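Local coordinates for hypothetical protein Atu0240 (Agrobacterium tumefaciens str. C58, PDB 2GAX) that is of unknown function but belongs to the DUF2000 family of the PTH2 clan and probably shares the fold of peptidyl-tRNA hydrolase 2, at residues V8-D13 and N21-L26; M61-E66 and K129-H134; T82-E87 and A110-M115. All coordinates share one frame; numbering follows the deposited sequence.

Contact 1 of 3, residues V8-D13 and N21-L26; sequences VILRDD and NVTAFL
Val8 and Leu10 of strand 4-11 pack on Val22, Thr23 and Leu26 of helix 16-33, the first strand-to-helix interface of a beta-alpha-beta unit: the helix lies over the sheet, and the chain returns as strand 58-63, the parallel neighbour of strand 4-11. The local axes approach to 9.5 Å and run at 147°, so the helix heads back roughly against the strand. Leu10 carries much of the interface with its two methyl branches. The Leu10 and Val22 side chains slide past each other in opposite directions, Leu10 CD2 3.7 Å from Val22 CG1, and the same methyl also faces the helix one turn on, Leu10 CD2 being 4.3 Å from Leu26 CD1. The other branch lies against the hydroxyl of Thr23, Leu10 CD1 to Thr23 OG1 being 3.5 Å, with the two side chains crossing at about a right angle. That hydroxyl is spent within the helix, where OG1 hydrogen-bonds to the carbonyl O of Lys19, so it can sit against methyl groups without a polar partner from the strand. Two residues before Leu10, Val8 has CG1 anti to its amide nitrogen (chi1 174°), and this branch does the touching: Val8 CG1 is 4.1 Å from Leu26 CD1. A salt bridge spans the strand end and the turn, where Asp13 OD1 accepts from Arg11 NE at 2.7 Å through its syn lone pair; Glu87 is a second partner of Arg11. No hydrogen bond links strand and helix. The interface is thus aliphatic and mostly buried, held by shape and the hydrophobic effect, while the Thr23 hydroxyl is satisfied by Lys19 O within its own helix.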
loop_
_atom_site.group_PDB
_atom_site.type_symbol
_atom_site.label_atom_id
_atom_site.label_comp_id
_atom_site.label_asym_id
_atom_site.label_seq_id
_atom_site.Cartn_x
_atom_site.Cartn_y
_atom_site.Cartn_z
ATOM N N VAL A 8 2.002 3.946 2.475
ATOM C CA VAL A 8 2.527 2.739 1.854
ATOM C C VAL A 8 3.762 2.317 2.649
ATOM O O VAL A 8 4.641 3.136 2.871
ATOM C CB VAL A 8 2.961 3.028 0.399
ATOM C CG1 VAL A 8 3.655 1.805 -0.215
ATOM C CG2 VAL A 8 1.781 3.483 -0.452
ATOM N N ILE A 9 3.826 1.054 3.078
ATOM C CA ILE A 9 4.990 0.523 3.803
ATOM C C ILE A 9 5.609 -0.673 3.068
ATOM O O ILE A 9 4.968 -1.713 2.872
ATOM C CB ILE A 9 4.686 0.109 5.287
ATOM C CG1 ILE A 9 3.826 1.135 6.017
ATOM C CG2 ILE A 9 5.985 -0.114 6.079
ATOM C CD1 ILE A 9 2.317 0.837 6.008
ATOM N N LEU A 10 6.877 -0.520 2.692
ATOM C CA LEU A 10 7.595 -1.520 1.914
ATOM C C LEU A 10 8.641 -2.235 2.751
ATOM O O LEU A 10 9.147 -1.687 3.725
ATOM C CB LEU A 10 8.270 -0.841 0.716
ATOM C CG LEU A 10 7.289 -0.095 -0.203
ATOM C CD1 LEU A 10 8.032 0.774 -1.198
ATOM C CD2 LEU A 10 6.323 -1.066 -0.917
ATOM N N ARG A 11 8.955 -3.471 2.389
ATOM C CA ARG A 11 10.044 -4.172 3.069
ATOM C C ARG A 11 11.352 -3.584 2.533
ATOM O O ARG A 11 11.538 -3.516 1.321
ATOM C CB ARG A 11 9.960 -5.685 2.839
ATOM C CG ARG A 11 10.722 -6.487 3.910
ATOM C CD ARG A 11 10.587 -7.977 3.691
ATOM N NE ARG A 11 11.327 -8.445 2.517
ATOM C CZ ARG A 11 11.160 -9.644 1.964
ATOM N NH1 ARG A 11 10.276 -10.494 2.463
ATOM N NH2 ARG A 11 11.863 -9.999 0.900
ATOM N N ASP A 12 12.253 -3.148 3.420
ATOM C CA ASP A 12 13.375 -2.305 2.966
ATOM C C ASP A 12 14.369 -3.026 2.062
ATOM O O ASP A 12 15.051 -2.389 1.260
ATOM C CB ASP A 12 14.097 -1.606 4.125
ATOM C CG ASP A 12 14.882 -0.365 3.667
ATOM O OD1 ASP A 12 14.554 0.232 2.599
ATOM O OD2 ASP A 12 15.836 0.022 4.390
ATOM N N ASP A 13 14.432 -4.349 2.162
ATOM C CA ASP A 13 15.438 -5.105 1.396
ATOM C C ASP A 13 15.090 -5.394 -0.069
ATOM O O ASP A 13 15.885 -6.000 -0.793
ATOM C CB ASP A 13 15.851 -6.373 2.150
ATOM C CG ASP A 13 14.725 -7.380 2.273
ATOM O OD1 ASP A 13 13.563 -7.032 1.996
ATOM O OD2 ASP A 13 15.009 -8.529 2.666
ATOM N N ASN A 21 7.120 -1.765 -8.395
ATOM C CA ASN A 21 6.078 -2.761 -8.705
ATOM C C ASN A 21 5.055 -2.910 -7.559
ATOM O O ASN A 21 3.846 -2.781 -7.792
ATOM C CB ASN A 21 6.731 -4.106 -9.066
ATOM C CG ASN A 21 5.723 -5.205 -9.372
ATOM O OD1 ASN A 21 5.053 -5.731 -8.472
ATOM N ND2 ASN A 21 5.652 -5.601 -10.632
ATOM N N VAL A 22 5.537 -3.183 -6.339
ATOM C CA VAL A 22 4.657 -3.373 -5.161
ATOM C C VAL A 22 3.813 -2.114 -4.876
ATOM O O VAL A 22 2.612 -2.215 -4.564
ATOM C CB VAL A 22 5.454 -3.797 -3.892
ATOM C CG1 VAL A 22 4.544 -3.805 -2.665
ATOM C CG2 VAL A 22 6.060 -5.208 -4.085
ATOM N N THR A 23 4.433 -0.943 -5.005
ATOM C CA THR A 23 3.753 0.342 -4.726
ATOM C C THR A 23 2.607 0.533 -5.713
ATOM O O THR A 23 1.497 0.922 -5.323
ATOM C CB THR A 23 4.720 1.540 -4.779
ATOM O OG1 THR A 23 5.674 1.415 -3.712
ATOM C CG2 THR A 23 3.975 2.904 -4.644
ATOM N N ALA A 24 2.878 0.210 -6.974
ATOM C CA ALA A 24 1.890 0.359 -8.033
ATOM C C ALA A 24 0.670 -0.514 -7.731
ATOM O O ALA A 24 -0.472 -0.029 -7.759
ATOM C CB ALA A 24 2.501 -0.001 -9.360
ATOM N N PHE A 25 0.916 -1.789 -7.416
ATOM C CA PHE A 25 -0.176 -2.703 -7.093
ATOM C C PHE A 25 -0.926 -2.329 -5.828
ATOM O O PHE A 25 -2.157 -2.298 -5.811
ATOM C CB PHE A 25 0.336 -4.129 -7.020
ATOM C CG PHE A 25 0.510 -4.754 -8.362
ATOM C CD1 PHE A 25 -0.576 -5.334 -9.011
ATOM C CD2 PHE A 25 1.743 -4.744 -8.997
ATOM C CE1 PHE A 25 -0.428 -5.910 -10.279
ATOM C CE2 PHE A 25 1.901 -5.329 -10.264
ATOM C CZ PHE A 25 0.823 -5.914 -10.893
ATOM N N LEU A 26 -0.193 -1.998 -4.774
ATOM C CA LEU A 26 -0.859 -1.571 -3.539
ATOM C C LEU A 26 -1.807 -0.373 -3.744
ATOM O O LEU A 26 -2.917 -0.344 -3.199
ATOM C CB LEU A 26 0.171 -1.246 -2.457
ATOM C CG LEU A 26 1.016 -2.424 -1.934
ATOM C CD1 LEU A 26 2.131 -1.879 -1.074
ATOM C CD2 LEU A 26 0.176 -3.453 -1.153
#

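Contact 2 of 3, residues M61-E66 and K129-H134; sequences MATDQE and KGAKLH
Met61, Ala62 and Thr63 at the end of strand 58-63 meet Ala131 to His134 of the C-terminal tail, which adds the short outermost strand 132-133 to the sheet. The close part is the backbone. Ala62 and Lys132 form an antiparallel hydrogen-bonded pair: Ala62 N reaches Lys132 O at 2.8 Å with an N-H...O angle of 163°, and Lys132 N returns to Ala62 O at 3.0 Å and 161°. Next to it, Met61 and Leu133 are a non-hydrogen-bonded pair whose side chains diverge. On the inner side small apolar groups fit together, with Met61 CB 4.1 Å from Ala131 CB and Thr63 CB 4.0 Å from Ala131 CA; Ile9 and Ile71 close over Ala131. Met61, a selenomethionine in the crystal, then leads its selenium away toward Ala7 and Ile9. The His134 ring meets the buried Ala62 methyl obliquely, His134 CD2 being 3.8 Å from Ala62 CB, and NE2 of the ring is hydrogen-bonded to Lys19 NZ.

The solvent side is looser. Leu133 points away from strand 58-63, and its side chain touches the strand through CD1, Leu133 CD1 lying 4.1 Å from Met61 CG. Beyond CB the Lys132 side chain turns away from strand 58-63: bends at its second and fourth torsions curl it so that Lys132 NZ binds Leu133 O at 3.0 Å. Main-chain bonds and a few methyl contacts therefore fasten the tail, while the ends of Lys132 and His134 bond to Leu133 O and Lys19 instead.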
loop_
_atom_site.group_PDB
_atom_site.type_symbol
_atom_site.label_atom_id
_atom_site.label_comp_id
_atom_site.label_asym_id
_atom_site.label_seq_id
_atom_site.Cartn_x
_atom_site.Cartn_y
_atom_site.Cartn_z
HETATM N N MSE A 61 6.890 4.594 3.240
HETATM C CA MSE A 61 7.777 4.193 4.331
HETATM C C MSE A 61 8.413 2.834 4.056
HETATM O O MSE A 61 8.007 2.127 3.139
HETATM C CB MSE A 61 7.004 4.148 5.651
HETATM C CG MSE A 61 6.372 5.473 6.041
HETATM SE SE MSE A 61 4.990 5.206 7.408
HETATM C CE MSE A 61 3.709 4.390 6.333
ATOM N N ALA A 62 9.426 2.481 4.845
ATOM C CA ALA A 62 10.077 1.181 4.721
ATOM C C ALA A 62 10.457 0.662 6.098
ATOM O O ALA A 62 10.687 1.443 7.016
ATOM C CB ALA A 62 11.305 1.272 3.817
ATOM N N THR A 63 10.484 -0.656 6.244
ATOM C CA THR A 63 10.926 -1.280 7.488
ATOM C C THR A 63 11.319 -2.735 7.249
ATOM O O THR A 63 11.234 -3.227 6.124
ATOM C CB THR A 63 9.866 -1.147 8.616
ATOM O OG1 THR A 63 10.402 -1.646 9.848
ATOM C CG2 THR A 63 8.583 -1.907 8.272
ATOM N N ASP A 64 11.738 -3.413 8.319
ATOM C CA ASP A 64 12.143 -4.813 8.247
ATOM C C ASP A 64 10.972 -5.799 8.285
ATOM O O ASP A 64 9.844 -5.437 8.627
ATOM C CB ASP A 64 13.134 -5.128 9.373
ATOM C CG ASP A 64 12.532 -4.911 10.755
ATOM O OD1 ASP A 64 12.539 -3.757 11.234
ATOM O OD2 ASP A 64 12.042 -5.898 11.357
ATOM N N GLN A 65 11.261 -7.053 7.950
ATOM C CA GLN A 65 10.236 -8.099 7.879
ATOM C C GLN A 65 9.348 -8.197 9.120
ATOM O O GLN A 65 8.119 -8.131 9.018
ATOM C CB GLN A 65 10.872 -9.457 7.576
ATOM C CG GLN A 65 9.874 -10.566 7.299
ATOM C CD GLN A 65 8.965 -10.261 6.125
ATOM O OE1 GLN A 65 8.014 -9.472 6.237
ATOM N NE2 GLN A 65 9.222 -10.912 5.002
ATOM N N GLU A 66 9.961 -8.350 10.294
ATOM C CA GLU A 66 9.169 -8.536 11.505
ATOM C C GLU A 66 8.449 -7.276 11.925
ATOM O O GLU A 66 7.359 -7.352 12.501
ATOM C CB GLU A 66 9.995 -9.135 12.652
ATOM C CG GLU A 66 10.435 -10.573 12.361
ATOM C CD GLU A 66 9.298 -11.442 11.854
ATOM O OE1 GLU A 66 8.260 -11.546 12.542
ATOM O OE2 GLU A 66 9.439 -12.016 10.760
ATOM N N LYS A 129 3.620 2.600 13.467
ATOM C CA LYS A 129 4.694 2.810 14.455
ATOM C C LYS A 129 5.880 1.878 14.223
ATOM O O LYS A 129 5.716 0.663 14.065
ATOM C CB LYS A 129 4.160 2.633 15.879
ATOM C CG LYS A 129 5.105 3.100 16.983
ATOM C CD LYS A 129 4.521 2.741 18.347
ATOM C CE LYS A 129 5.503 2.984 19.476
ATOM N NZ LYS A 129 4.933 2.502 20.763
ATOM N N GLY A 130 7.073 2.455 14.202
ATOM C CA GLY A 130 8.287 1.684 13.988
ATOM C C GLY A 130 8.910 1.969 12.634
ATOM O O GLY A 130 10.138 2.115 12.529
ATOM N N ALA A 131 8.059 2.061 11.609
ATOM C CA ALA A 131 8.491 2.277 10.226
ATOM C C ALA A 131 9.214 3.610 10.021
ATOM O O ALA A 131 8.946 4.589 10.708
ATOM C CB ALA A 131 7.293 2.170 9.273
ATOM N N LYS A 132 10.137 3.628 9.065
ATOM C CA LYS A 132 10.886 4.829 8.707
ATOM C C LYS A 132 10.361 5.384 7.379
ATOM O O LYS A 132 10.123 4.617 6.445
ATOM C CB LYS A 132 12.369 4.457 8.572
ATOM C CG LYS A 132 13.301 5.562 8.100
ATOM C CD LYS A 132 13.577 6.640 9.165
ATOM C CE LYS A 132 14.430 7.786 8.591
ATOM N NZ LYS A 132 13.903 8.318 7.283
ATOM N N LEU A 133 10.177 6.702 7.289
ATOM C CA LEU A 133 9.929 7.334 5.992
ATOM C C LEU A 133 11.023 6.965 4.988
ATOM O O LEU A 133 12.190 6.861 5.349
ATOM C CB LEU A 133 9.865 8.847 6.125
ATOM C CG LEU A 133 8.491 9.431 5.829
ATOM C CD1 LEU A 133 7.584 9.273 7.033
ATOM C CD2 LEU A 133 8.650 10.886 5.435
ATOM N N HIS A 134 10.638 6.763 3.733
ATOM C CA HIS A 134 11.581 6.277 2.749
ATOM C C HIS A 134 12.497 7.389 2.267
ATOM O O HIS A 134 12.072 8.536 2.091
ATOM C CB HIS A 134 10.871 5.626 1.556
ATOM C CG HIS A 134 11.723 4.644 0.814
ATOM N ND1 HIS A 134 12.859 5.014 0.126
ATOM C CD2 HIS A 134 11.605 3.305 0.653
ATOM C CE1 HIS A 134 13.411 3.944 -0.415
ATOM N NE2 HIS A 134 12.666 2.896 -0.116
#

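Contact 3 of 3, residues T82-E87 and A110-M115; sequences TSLYIE and AKVVGM
Strands 83-86 and 112-115 run antiparallel, their local axes 4.6 Å apart at 159°, and a classic beta bulge interrupts the ladder where Val113 and Gly114 both face Tyr85. The evidence lies in one carbonyl: Tyr85 O accepts from Val113 N at 2.8 Å, in the carbonyl plane, and from Gly114 N at 3.2 Å. Val113 supplies the kink with a psi of -14°. Within the bulge, Tyr85 N binds Gly114 O at 3.1 Å, completing the hydrogen-bonded pair. Beyond it the register has shifted by one, Ile86 pairs with Val112, and Glu87 N closes the end on Lys111 O at 2.9 Å.

On one face Leu84, with CG anti to its amide nitrogen (chi1 -154°), drops CD1 between two partners: Leu84 CD1 is 3.6 Å from Met115 CG and 3.7 Å from Val112 CG1. Met115, a selenomethionine, passes obliquely across Thr82, its SE and CE near CG2. On the other face the Tyr85 ring comes obliquely to Val113, Tyr85 CD2 lying 3.5 Å from Val113 CG2, while the other branch of Val113 lies beside the Glu87 backbone. The extended Glu87 chain crosses the aliphatic part of Lys111 at a slant, OE1 near CD, and OE1 forms a salt bridge with Arg11.

The two faces meet different helices. Tyr85 and Val113 pack on helix 16-33 through Val22, and the Phe90 ring meets that of Tyr85; Leu84 and Met115 turn to His72 and Ile71 of helix 65-77, with Phe102 of helix 95-102 also on Leu84. Strand 112-120 continues inward beside strand 4-11, leaving 83-86 outermost in the chain's sheet.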
loop_
_atom_site.group_PDB
_atom_site.type_symbol
_atom_site.label_atom_id
_atom_site.label_comp_id
_atom_site.label_asym_id
_atom_site.label_seq_id
_atom_site.Cartn_x
_atom_site.Cartn_y
_atom_site.Cartn_z
ATOM N N THR A 82 -6.783 -3.431 4.159
ATOM C CA THR A 82 -5.552 -2.893 3.568
ATOM C C THR A 82 -5.285 -3.501 2.199
ATOM O O THR A 82 -5.866 -4.523 1.862
ATOM C CB THR A 82 -4.323 -3.190 4.467
ATOM O OG1 THR A 82 -4.212 -4.606 4.702
ATOM C CG2 THR A 82 -4.418 -2.451 5.790
ATOM N N SER A 83 -4.434 -2.865 1.404
ATOM C CA SER A 83 -3.791 -3.576 0.286
ATOM C C SER A 83 -2.567 -4.306 0.827
ATOM O O SER A 83 -1.857 -3.772 1.668
ATOM C CB SER A 83 -3.350 -2.598 -0.802
ATOM O OG SER A 83 -4.435 -1.787 -1.202
ATOM N N LEU A 84 -2.309 -5.513 0.330
ATOM C CA LEU A 84 -1.220 -6.346 0.839
ATOM C C LEU A 84 -0.571 -7.135 -0.288
ATOM O O LEU A 84 -1.252 -7.599 -1.209
ATOM C CB LEU A 84 -1.707 -7.296 1.931
ATOM C CG LEU A 84 -0.650 -7.752 2.952
ATOM C CD1 LEU A 84 -0.261 -6.658 3.917
ATOM C CD2 LEU A 84 -1.099 -9.001 3.691
ATOM N N TYR A 85 0.747 -7.272 -0.193
ATOM C CA TYR A 85 1.564 -7.921 -1.220
ATOM C C TYR A 85 2.590 -8.768 -0.470
ATOM O O TYR A 85 3.315 -8.250 0.385
ATOM C CB TYR A 85 2.262 -6.832 -2.046
ATOM C CG TYR A 85 2.763 -7.224 -3.425
ATOM C CD1 TYR A 85 2.309 -6.549 -4.566
ATOM C CD2 TYR A 85 3.700 -8.255 -3.595
ATOM C CE1 TYR A 85 2.773 -6.899 -5.849
ATOM C CE2 TYR A 85 4.171 -8.597 -4.855
ATOM C CZ TYR A 85 3.704 -7.926 -5.968
ATOM O OH TYR A 85 4.191 -8.275 -7.210
ATOM N N ILE A 86 2.614 -10.069 -0.755
ATOM C CA ILE A 86 3.554 -11.002 -0.116
ATOM C C ILE A 86 4.641 -11.411 -1.113
ATOM O O ILE A 86 4.457 -11.291 -2.316
ATOM C CB ILE A 86 2.866 -12.279 0.487
ATOM C CG1 ILE A 86 2.207 -13.149 -0.604
ATOM C CG2 ILE A 86 1.828 -11.895 1.555
ATOM C CD1 ILE A 86 1.855 -14.565 -0.137
ATOM N N GLU A 87 5.767 -11.891 -0.589
ATOM C CA GLU A 87 6.930 -12.245 -1.395
ATOM C C GLU A 87 6.622 -13.240 -2.517
ATOM O O GLU A 87 7.122 -13.101 -3.638
ATOM C CB GLU A 87 8.025 -12.811 -0.491
ATOM C CG GLU A 87 9.410 -12.905 -1.150
ATOM C CD GLU A 87 10.472 -13.413 -0.188
ATOM O OE1 GLU A 87 10.612 -12.836 0.902
ATOM O OE2 GLU A 87 11.155 -14.410 -0.525
ATOM N N ALA A 110 3.024 -15.090 6.946
ATOM C CA ALA A 110 3.266 -14.438 5.656
ATOM C C ALA A 110 4.614 -13.702 5.602
ATOM O O ALA A 110 5.141 -13.255 6.632
ATOM C CB ALA A 110 2.115 -13.497 5.289
ATOM N N LYS A 111 5.177 -13.596 4.399
ATOM C CA LYS A 111 6.338 -12.732 4.185
ATOM C C LYS A 111 5.846 -11.501 3.436
ATOM O O LYS A 111 5.945 -11.427 2.224
ATOM C CB LYS A 111 7.441 -13.449 3.405
ATOM C CG LYS A 111 8.040 -14.634 4.131
ATOM C CD LYS A 111 8.807 -15.546 3.167
ATOM C CE LYS A 111 9.830 -16.397 3.912
ATOM N NZ LYS A 111 9.911 -17.784 3.355
ATOM N N VAL A 112 5.251 -10.565 4.171
ATOM C CA VAL A 112 4.752 -9.338 3.566
ATOM C C VAL A 112 5.913 -8.520 3.039
ATOM O O VAL A 112 6.907 -8.306 3.741
ATOM C CB VAL A 112 3.931 -8.482 4.537
ATOM C CG1 VAL A 112 3.407 -7.233 3.832
ATOM C CG2 VAL A 112 2.754 -9.289 5.080
ATOM N N VAL A 113 5.784 -8.088 1.788
ATOM C CA VAL A 113 6.763 -7.187 1.187
ATOM C C VAL A 113 6.234 -5.756 1.042
ATOM O O VAL A 113 6.998 -4.822 0.821
ATOM C CB VAL A 113 7.327 -7.750 -0.135
ATOM C CG1 VAL A 113 8.007 -9.103 0.132
ATOM C CG2 VAL A 113 6.223 -7.909 -1.196
ATOM N N GLY A 114 4.926 -5.579 1.193
ATOM C CA GLY A 114 4.347 -4.237 1.159
ATOM C C GLY A 114 2.920 -4.232 1.648
ATOM O O GLY A 114 2.225 -5.235 1.543
HETATM N N MSE A 115 2.506 -3.092 2.188
HETATM C CA MSE A 115 1.131 -2.852 2.605
HETATM C C MSE A 115 0.812 -1.383 2.399
HETATM O O MSE A 115 1.688 -0.522 2.538
HETATM C CB MSE A 115 0.931 -3.210 4.075
HETATM C CG MSE A 115 -0.518 -3.126 4.553
HETATM SE SE MSE A 115 -0.683 -3.531 6.485
HETATM C CE MSE A 115 -0.769 -1.714 7.195
#

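Overall arrangement
From the N terminus, contact 1 closes first and is local: a short turn, 12-15, leads from strand 4-11 into helix 16-33, which lies back on the strand. The chain then reaches strand 58-63, where contact 2 opens; it closes only when the C-terminal tail returns at 129-134. Contact 3, joining 82-87 to 110-115, is nested inside that long loop, and no two contacts cross. All three reach one five-stranded mixed sheet: contact 2 supplies one edge and contact 3 the other, with strand 4-11 of contact 1 between them, bonded by its backbone to 58-63 and to 112-120. Leu26 of the helix also touches Leu84 and Met115 of contact 3.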